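Local structure of glycoside hydrolase family 31 (Trueperella pyogenes, 5I0F) at residues P273-P287 with L644-Y656. The protein degrades cycloalternan as a family 31 glycoside hydrolase, working through a covalent glycosyl-enzyme intermediate. Residues are numbered along the deposited sequence; the frame is centred on the assembly and turned at random.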
ATOM      1  N   PRO A 273      18.600   5.435 -17.788  1.00 24.99           N
ATOM      2  CA  PRO A 273      17.558   5.160 -16.784  1.00 24.35           C
ATOM      3  C   PRO A 273      17.290   3.657 -16.547  1.00 24.36           C
ATOM      4  O   PRO A 273      17.131   3.212 -15.403  1.00 23.35           O
ATOM      5  CB  PRO A 273      16.330   5.861 -17.363  1.00 24.38           C
ATOM      6  CG  PRO A 273      16.909   6.995 -18.161  1.00 24.53           C
ATOM      7  CD  PRO A 273      18.149   6.419 -18.792  1.00 25.33           C
ATOM      8  N   THR A 274      17.332   2.885 -17.630  1.00 25.24           N
ATOM      9  CA  THR A 274      17.151   1.436 -17.565  1.00 26.02           C
ATOM     10  C   THR A 274      18.264   0.739 -16.766  1.00 26.17           C
ATOM     11  O   THR A 274      17.974  -0.158 -15.954  1.00 25.62           O
ATOM     12  CB  THR A 274      16.991   0.863 -18.988  1.00 26.98           C
ATOM     13  OG1 THR A 274      15.782   1.392 -19.552  1.00 27.57           O
ATOM     14  CG2 THR A 274      16.893  -0.645 -18.962  1.00 27.46           C
ATOM     15  N   ASP A 275      19.515   1.166 -16.971  1.00 26.50           N
ATOM     16  CA  ASP A 275      20.665   0.663 -16.188  1.00 26.90           C
ATOM     17  C   ASP A 275      20.410   0.832 -14.680  1.00 25.67           C
ATOM     18  O   ASP A 275      20.682  -0.063 -13.879  1.00 24.76           O
ATOM     19  CB  ASP A 275      21.977   1.398 -16.540  1.00 28.42           C
ATOM     20  CG  ASP A 275      22.498   1.102 -17.956  1.00 30.20           C
ATOM     21  OD1 ASP A 275      22.201   0.031 -18.512  1.00 30.95           O
ATOM     22  OD2 ASP A 275      23.224   1.960 -18.511  1.00 30.77           O
ATOM     23  N   VAL A 276      19.899   1.995 -14.306  1.00 24.89           N
ATOM     24  CA  VAL A 276      19.668   2.315 -12.892  1.00 24.35           C
ATOM     25  C   VAL A 276      18.591   1.430 -12.282  1.00 23.88           C
ATOM     26  O   VAL A 276      18.791   0.811 -11.205  1.00 23.36           O
ATOM     27  CB  VAL A 276      19.310   3.800 -12.699  1.00 24.19           C
ATOM     28  CG1 VAL A 276      18.886   4.089 -11.259  1.00 23.83           C
ATOM     29  CG2 VAL A 276      20.494   4.669 -13.098  1.00 24.80           C
ATOM     30  N   LEU A 277      17.452   1.345 -12.963  1.00 23.60           N
ATOM     31  CA  LEU A 277      16.376   0.488 -12.476  1.00 23.25           C
ATOM     32  C   LEU A 277      16.836  -0.962 -12.399  1.00 23.56           C
ATOM     33  O   LEU A 277      16.574  -1.624 -11.384  1.00 23.65           O
ATOM     34  CB  LEU A 277      15.087   0.644 -13.287  1.00 23.46           C
ATOM     35  CG  LEU A 277      13.881  -0.218 -12.881  1.00 23.15           C
ATOM     36  CD1 LEU A 277      13.439   0.039 -11.440  1.00 22.90           C
ATOM     37  CD2 LEU A 277      12.732   0.059 -13.841  1.00 23.26           C
ATOM     38  N   ASN A 278      17.592  -1.442 -13.388  1.00 23.98           N
ATOM     39  CA  ASN A 278      18.153  -2.795 -13.295  1.00 24.97           C
ATOM     40  C   ASN A 278      19.085  -3.018 -12.118  1.00 24.46           C
ATOM     41  O   ASN A 278      19.100  -4.100 -11.529  1.00 25.01           O
ATOM     42  CB  ASN A 278      18.869  -3.205 -14.577  1.00 26.69           C
ATOM     43  CG  ASN A 278      17.933  -3.825 -15.561  1.00 27.50           C
ATOM     44  OD1 ASN A 278      17.467  -4.954 -15.375  1.00 28.61           O
ATOM     45  ND2 ASN A 278      17.644  -3.102 -16.607  1.00 28.75           N
ATOM     46  N   GLY A 279      19.864  -2.002 -11.780  1.00 23.93           N
ATOM     47  CA  GLY A 279      20.708  -2.071 -10.596  1.00 24.02           C
ATOM     48  C   GLY A 279      19.877  -2.338  -9.360  1.00 23.30           C
ATOM     49  O   GLY A 279      20.183  -3.241  -8.563  1.00 23.27           O
ATOM     50  N   PHE A 280      18.823  -1.550  -9.204  1.00 22.69           N
ATOM     51  CA  PHE A 280      17.893  -1.716  -8.085  1.00 21.86           C
ATOM     52  C   PHE A 280      17.223  -3.097  -8.076  1.00 21.80           C
ATOM     53  O   PHE A 280      17.215  -3.793  -7.042  1.00 21.29           O
ATOM     54  CB  PHE A 280      16.875  -0.582  -8.085  1.00 21.22           C
ATOM     55  CG  PHE A 280      15.901  -0.632  -6.917  1.00 20.40           C
ATOM     56  CD1 PHE A 280      16.355  -0.780  -5.605  1.00 20.17           C
ATOM     57  CD2 PHE A 280      14.532  -0.529  -7.138  1.00 20.31           C
ATOM     58  CE1 PHE A 280      15.456  -0.839  -4.539  1.00 19.85           C
ATOM     59  CE2 PHE A 280      13.630  -0.564  -6.074  1.00 19.54           C
ATOM     60  CZ  PHE A 280      14.098  -0.721  -4.771  1.00 19.69           C
ATOM     61  N   LEU A 281      16.757  -3.540  -9.234  1.00 21.92           N
ATOM     62  CA  LEU A 281      16.149  -4.872  -9.346  1.00 23.12           C
ATOM     63  C   LEU A 281      17.093  -6.032  -8.983  1.00 23.80           C
ATOM     64  O   LEU A 281      16.646  -7.034  -8.389  1.00 22.92           O
ATOM     65  CB  LEU A 281      15.579  -5.091 -10.757  1.00 24.11           C
ATOM     66  CG  LEU A 281      14.425  -4.164 -11.135  1.00 24.30           C
ATOM     67  CD1 LEU A 281      13.886  -4.568 -12.503  1.00 24.87           C
ATOM     68  CD2 LEU A 281      13.317  -4.167 -10.105  1.00 24.55           C
ATOM     69  N   ASP A 282      18.375  -5.904  -9.328  1.00 24.15           N
ATOM     70  CA  ASP A 282      19.374  -6.866  -8.904  1.00 25.94           C
ATOM     71  C   ASP A 282      19.445  -7.015  -7.372  1.00 25.53           C
ATOM     72  O   ASP A 282      19.700  -8.108  -6.890  1.00 26.01           O
ATOM     73  CB  ASP A 282      20.771  -6.516  -9.445  1.00 27.74           C
ATOM     74  CG  ASP A 282      20.930  -6.828 -10.924  1.00 29.23           C
ATOM     75  OD1 ASP A 282      20.172  -7.674 -11.460  1.00 30.72           O
ATOM     76  OD2 ASP A 282      21.833  -6.225 -11.540  1.00 30.53           O
ATOM     77  N   VAL A 283      19.207  -5.933  -6.640  1.00 24.19           N
ATOM     78  CA  VAL A 283      19.216  -5.944  -5.182  1.00 24.72           C
ATOM     79  C   VAL A 283      17.841  -6.330  -4.595  1.00 24.24           C
ATOM     80  O   VAL A 283      17.751  -7.148  -3.662  1.00 24.03           O
ATOM     81  CB  VAL A 283      19.691  -4.566  -4.668  1.00 25.63           C
ATOM     82  CG1 VAL A 283      19.461  -4.394  -3.175  1.00 26.20           C
ATOM     83  CG2 VAL A 283      21.164  -4.383  -4.998  1.00 26.55           C
ATOM     84  N   ALA A 284      16.778  -5.762  -5.157  1.00 23.42           N
ATOM     85  CA  ALA A 284      15.424  -5.924  -4.624  1.00 22.90           C
ATOM     86  C   ALA A 284      14.764  -7.251  -4.963  1.00 22.89           C
ATOM     87  O   ALA A 284      14.102  -7.812  -4.117  1.00 22.95           O
ATOM     88  CB  ALA A 284      14.537  -4.781  -5.068  1.00 22.63           C
ATOM     89  N   GLY A 285      14.952  -7.739  -6.184  1.00 23.26           N
ATOM     90  CA  GLY A 285      14.252  -8.910  -6.717  1.00 24.23           C
ATOM     91  C   GLY A 285      13.532  -8.463  -7.972  1.00 24.70           C
ATOM     92  O   GLY A 285      13.241  -7.290  -8.125  1.00 25.56           O
ATOM     93  N   ARG A 286      13.298  -9.387  -8.887  1.00 25.88           N
ATOM     94  CA  ARG A 286      12.723  -9.077 -10.197  1.00 26.65           C
ATOM     95  C   ARG A 286      11.320  -9.659 -10.335  1.00 26.00           C
ATOM     96  O   ARG A 286      11.042 -10.669  -9.733  1.00 25.31           O
ATOM     97  CB  ARG A 286      13.606  -9.652 -11.297  1.00 27.92           C
ATOM     98  CG  ARG A 286      14.875  -8.853 -11.519  1.00 28.80           C
ATOM     99  CD  ARG A 286      15.799  -9.510 -12.519  1.00 29.32           C
ATOM    100  NE  ARG A 286      17.006  -8.702 -12.668  1.00 29.65           N
ATOM    101  CZ  ARG A 286      17.134  -7.628 -13.445  1.00 30.27           C
ATOM    102  NH1 ARG A 286      16.132  -7.194 -14.221  1.00 29.77           N
ATOM    103  NH2 ARG A 286      18.302  -6.990 -13.473  1.00 30.74           N
ATOM    104  N   PRO A 287      10.454  -9.042 -11.165  1.00 26.59           N
ATOM    105  CA  PRO A 287       9.137  -9.659 -11.424  1.00 27.45           C
ATOM    106  C   PRO A 287       9.233 -11.092 -11.951  1.00 28.97           C
ATOM    107  O   PRO A 287      10.169 -11.426 -12.684  1.00 29.19           O
ATOM    108  CB  PRO A 287       8.473  -8.739 -12.461  1.00 27.40           C
ATOM    109  CG  PRO A 287       9.472  -7.700 -12.823  1.00 27.42           C
ATOM    110  CD  PRO A 287      10.661  -7.798 -11.923  1.00 27.15           C
ATOM    111  N   LEU A 644      10.856  -8.469 -18.635  1.00 24.81           N
ATOM    112  CA  LEU A 644      11.590  -9.325 -17.713  1.00 25.97           C
ATOM    113  C   LEU A 644      13.060  -9.413 -18.127  1.00 27.55           C
ATOM    114  O   LEU A 644      13.926  -9.479 -17.257  1.00 27.57           O
ATOM    115  CB  LEU A 644      10.974 -10.735 -17.641  1.00 26.68           C
ATOM    116  CG  LEU A 644       9.525 -10.888 -17.146  1.00 27.11           C
ATOM    117  CD1 LEU A 644       9.146 -12.362 -17.027  1.00 27.92           C
ATOM    118  CD2 LEU A 644       9.311 -10.179 -15.836  1.00 27.29           C
ATOM    119  N   GLN A 645      13.326  -9.443 -19.438  1.00 28.15           N
ATOM    120  CA  GLN A 645      14.710  -9.427 -19.929  1.00 30.21           C
ATOM    121  C   GLN A 645      15.359  -8.046 -19.774  1.00 29.42           C
ATOM    122  O   GLN A 645      16.475  -7.955 -19.316  1.00 29.33           O
ATOM    123  CB  GLN A 645      14.863  -9.957 -21.360  1.00 32.45           C
ATOM    124  CG  GLN A 645      16.337  -9.872 -21.800  1.00 35.26           C
ATOM    125  CD  GLN A 645      16.913 -11.076 -22.526  1.00 37.53           C
ATOM    126  OE1 GLN A 645      16.653 -12.265 -22.189  1.00 37.48           O
ATOM    127  NE2 GLN A 645      17.785 -10.775 -23.502  1.00 38.97           N
ATOM    128  N   THR A 646      14.653  -6.974 -20.105  1.00 27.87           N
ATOM    129  CA  THR A 646      15.286  -5.651 -20.141  1.00 27.84           C
ATOM    130  C   THR A 646      15.313  -4.939 -18.796  1.00 27.29           C
ATOM    131  O   THR A 646      16.152  -4.067 -18.587  1.00 27.77           O
ATOM    132  CB  THR A 646      14.578  -4.721 -21.137  1.00 27.18           C
ATOM    133  OG1 THR A 646      13.252  -4.431 -20.656  1.00 26.15           O
ATOM    134  CG2 THR A 646      14.532  -5.345 -22.533  1.00 27.55           C
ATOM    135  N   GLY A 647      14.367  -5.251 -17.912  1.00 26.96           N
ATOM    136  CA  GLY A 647      14.214  -4.542 -16.642  1.00 26.63           C
ATOM    137  C   GLY A 647      13.334  -3.292 -16.722  1.00 26.72           C
ATOM    138  O   GLY A 647      13.076  -2.655 -15.704  1.00 27.15           O
ATOM    139  N   LYS A 648      12.859  -2.943 -17.918  1.00 26.19           N
ATOM    140  CA  LYS A 648      11.947  -1.823 -18.073  1.00 26.13           C
ATOM    141  C   LYS A 648      10.514  -2.106 -17.535  1.00 25.00           C
ATOM    142  O   LYS A 648      10.065  -3.260 -17.477  1.00 25.59           O
ATOM    143  CB  LYS A 648      11.859  -1.425 -19.534  1.00 27.23           C
ATOM    144  CG  LYS A 648      13.154  -0.867 -20.087  1.00 28.65           C
ATOM    145  CD  LYS A 648      12.900  -0.287 -21.462  1.00 30.13           C
ATOM    146  CE  LYS A 648      14.175   0.084 -22.162  1.00 31.91           C
ATOM    147  NZ  LYS A 648      13.828   0.544 -23.523  1.00 32.77           N
ATOM    148  N   PRO A 649       9.795  -1.054 -17.138  1.00 23.82           N
ATOM    149  CA  PRO A 649       8.379  -1.195 -16.814  1.00 22.79           C
ATOM    150  C   PRO A 649       7.531  -1.519 -18.047  1.00 22.14           C
ATOM    151  O   PRO A 649       7.961  -1.275 -19.165  1.00 21.92           O
ATOM    152  CB  PRO A 649       7.990   0.190 -16.290  1.00 23.11           C
ATOM    153  CG  PRO A 649       9.258   0.924 -16.055  1.00 23.37           C
ATOM    154  CD  PRO A 649      10.289   0.316 -16.928  1.00 23.89           C
ATOM    155  N   LEU A 650       6.336  -2.045 -17.829  1.00 21.36           N
ATOM    156  CA  LEU A 650       5.346  -2.202 -18.899  1.00 21.41           C
ATOM    157  C   LEU A 650       4.569  -0.896 -18.995  1.00 20.99           C
ATOM    158  O   LEU A 650       4.485  -0.312 -20.052  1.00 21.30           O
ATOM    159  CB  LEU A 650       4.415  -3.380 -18.635  1.00 21.55           C
ATOM    160  CG  LEU A 650       3.337  -3.670 -19.672  1.00 21.60           C
ATOM    161  CD1 LEU A 650       3.962  -4.105 -20.990  1.00 22.15           C
ATOM    162  CD2 LEU A 650       2.408  -4.756 -19.154  1.00 21.69           C
ATOM    163  N   MET A 651       4.031  -0.431 -17.871  1.00 20.33           N
ATOM    164  CA  MET A 651       3.442   0.908 -17.771  1.00 20.17           C
ATOM    165  C   MET A 651       4.563   1.870 -17.439  1.00 20.48           C
ATOM    166  O   MET A 651       5.030   1.928 -16.303  1.00 19.93           O
ATOM    167  CB  MET A 651       2.343   0.932 -16.705  1.00 19.98           C
ATOM    168  CG  MET A 651       1.620   2.254 -16.576  1.00 20.23           C
ATOM    169  SD  MET A 651       0.145   2.050 -15.553  1.00 20.60           S
ATOM    170  CE  MET A 651      -0.600   3.677 -15.699  1.00 20.29           C
ATOM    171  N   ARG A 652       5.011   2.605 -18.461  1.00 20.93           N
ATOM    172  CA  ARG A 652       6.406   3.055 -18.524  1.00 21.10           C
ATOM    173  C   ARG A 652       6.482   4.563 -18.668  1.00 21.01           C
ATOM    174  O   ARG A 652       6.050   5.116 -19.676  1.00 20.99           O
ATOM    175  CB  ARG A 652       7.123   2.361 -19.699  1.00 21.62           C
ATOM    176  CG  ARG A 652       8.592   2.727 -19.908  1.00 22.51           C
ATOM    177  CD  ARG A 652       9.152   2.073 -21.175  1.00 23.30           C
ATOM    178  NE  ARG A 652       8.930   0.620 -21.138  1.00 23.89           N
ATOM    179  CZ  ARG A 652       9.220  -0.222 -22.127  1.00 24.96           C
ATOM    180  NH1 ARG A 652       9.778   0.215 -23.247  1.00 25.60           N
ATOM    181  NH2 ARG A 652       8.969  -1.516 -21.976  1.00 24.97           N
ATOM    182  N   ALA A 653       7.052   5.235 -17.676  1.00 20.85           N
ATOM    183  CA  ALA A 653       7.302   6.666 -17.802  1.00 21.11           C
ATOM    184  C   ALA A 653       8.112   6.969 -19.068  1.00 22.55           C
ATOM    185  O   ALA A 653       8.917   6.157 -19.535  1.00 21.89           O
ATOM    186  CB  ALA A 653       8.015   7.185 -16.591  1.00 20.97           C
ATOM    187  N   MET A 654       7.903   8.155 -19.609  1.00 24.33           N
ATOM    188  CA  MET A 654       8.514   8.549 -20.885  1.00 26.44           C
ATOM    189  C   MET A 654      10.037   8.609 -20.837  1.00 25.09           C
ATOM    190  O   MET A 654      10.708   8.410 -21.852  1.00 24.78           O
ATOM    191  CB  MET A 654       7.991   9.908 -21.298  1.00 29.39           C
ATOM    192  CG  MET A 654       6.487   9.977 -21.400  1.00 32.39           C
ATOM    193  SD  MET A 654       5.928   9.358 -22.981  1.00 39.52           S
ATOM    194  CE  MET A 654       6.224  10.872 -23.885  1.00 38.67           C
ATOM    195  N   PHE A 655      10.586   8.891 -19.655  1.00 23.90           N
ATOM    196  CA  PHE A 655      12.028   9.058 -19.511  1.00 23.93           C
ATOM    197  C   PHE A 655      12.823   7.785 -19.771  1.00 24.00           C
ATOM    198  O   PHE A 655      14.010   7.884 -20.030  1.00 24.18           O
ATOM    199  CB  PHE A 655      12.417   9.707 -18.159  1.00 23.63           C
ATOM    200  CG  PHE A 655      12.267   8.810 -16.959  1.00 22.79           C
ATOM    201  CD1 PHE A 655      13.261   7.906 -16.623  1.00 22.78           C
ATOM    202  CD2 PHE A 655      11.175   8.924 -16.123  1.00 22.11           C
ATOM    203  CE1 PHE A 655      13.144   7.103 -15.501  1.00 22.28           C
ATOM    204  CE2 PHE A 655      11.041   8.112 -15.004  1.00 21.66           C
ATOM    205  CZ  PHE A 655      12.034   7.206 -14.684  1.00 21.57           C
ATOM    206  N   TYR A 656      12.202   6.599 -19.707  1.00 23.72           N
ATOM    207  CA  TYR A 656      12.955   5.363 -19.967  1.00 24.69           C
ATOM    208  C   TYR A 656      13.468   5.290 -21.411  1.00 27.04           C
ATOM    209  O   TYR A 656      14.587   4.852 -21.635  1.00 28.92           O
ATOM    210  CB  TYR A 656      12.152   4.086 -19.593  1.00 23.54           C
ATOM    211  CG  TYR A 656      12.121   3.913 -18.102  1.00 22.54           C
ATOM    212  CD1 TYR A 656      13.240   3.453 -17.415  1.00 22.64           C
ATOM    213  CD2 TYR A 656      11.008   4.285 -17.365  1.00 22.10           C
ATOM    214  CE1 TYR A 656      13.232   3.336 -16.027  1.00 22.23           C
ATOM    215  CE2 TYR A 656      10.981   4.175 -15.971  1.00 21.90           C
ATOM    216  CZ  TYR A 656      12.096   3.713 -15.309  1.00 21.88           C
ATOM    217  OH  TYR A 656      12.074   3.615 -13.933  1.00 21.71           O
TER
HETATM  218  O   HOH W   1      16.872   3.739 -20.534  1.00 26.23           O
HETATM  219  O   HOH W   2      13.522  -8.345 -14.814  1.00 31.80           O
HETATM  220  O   HOH W   3      13.047 -11.323 -14.481  1.00 42.94           O
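N278 and T646 make the direct hydrogen bond of this contact: N278 ND2 gives an almost straight bond (173°) to T646 O at 2.7 Å, with the acceptor in the amide plane. The same ND2 also donates to T274 O one helical turn back, approaching from above that carbonyl's plane. R286 grips the other end of the amide, NH1 and NH2 both meeting N278 OD1 at 2.9 Å within the guanidinium plane, while NH2 forms a salt bridge with D282 and L281 CB lies over one guanidinium face. Two waters also bridge the segments, one linking R286 NH1 to L644 O and another T274 N to Y656 O.

Van der Waals packing flanks this network. L277 CD2 comes within 3.3 Å of G647 O and makes apolar contact with P649 CD and the Y656 ring, because a chi1 of 179° swings the branch away from the backbone N; P649 CD also covers one face of that ring. P273 CB meets the edge of the F655 ring, 3.8 Å from CD1. Beside it, T274 OG1 lies 3.3 Å from K648 CE, the lysine amine reaching on to D657. P287 CB packs on L644 CD2 at 3.8 Å.

Helix 273-284, which follows strand 263-271, is thus joined to the turn ending helix 617-646 and leading into the C-terminal β-domain. Bonds at both ends of the N278 amide fix its rotation, directing its N-H at the T646 carbonyl.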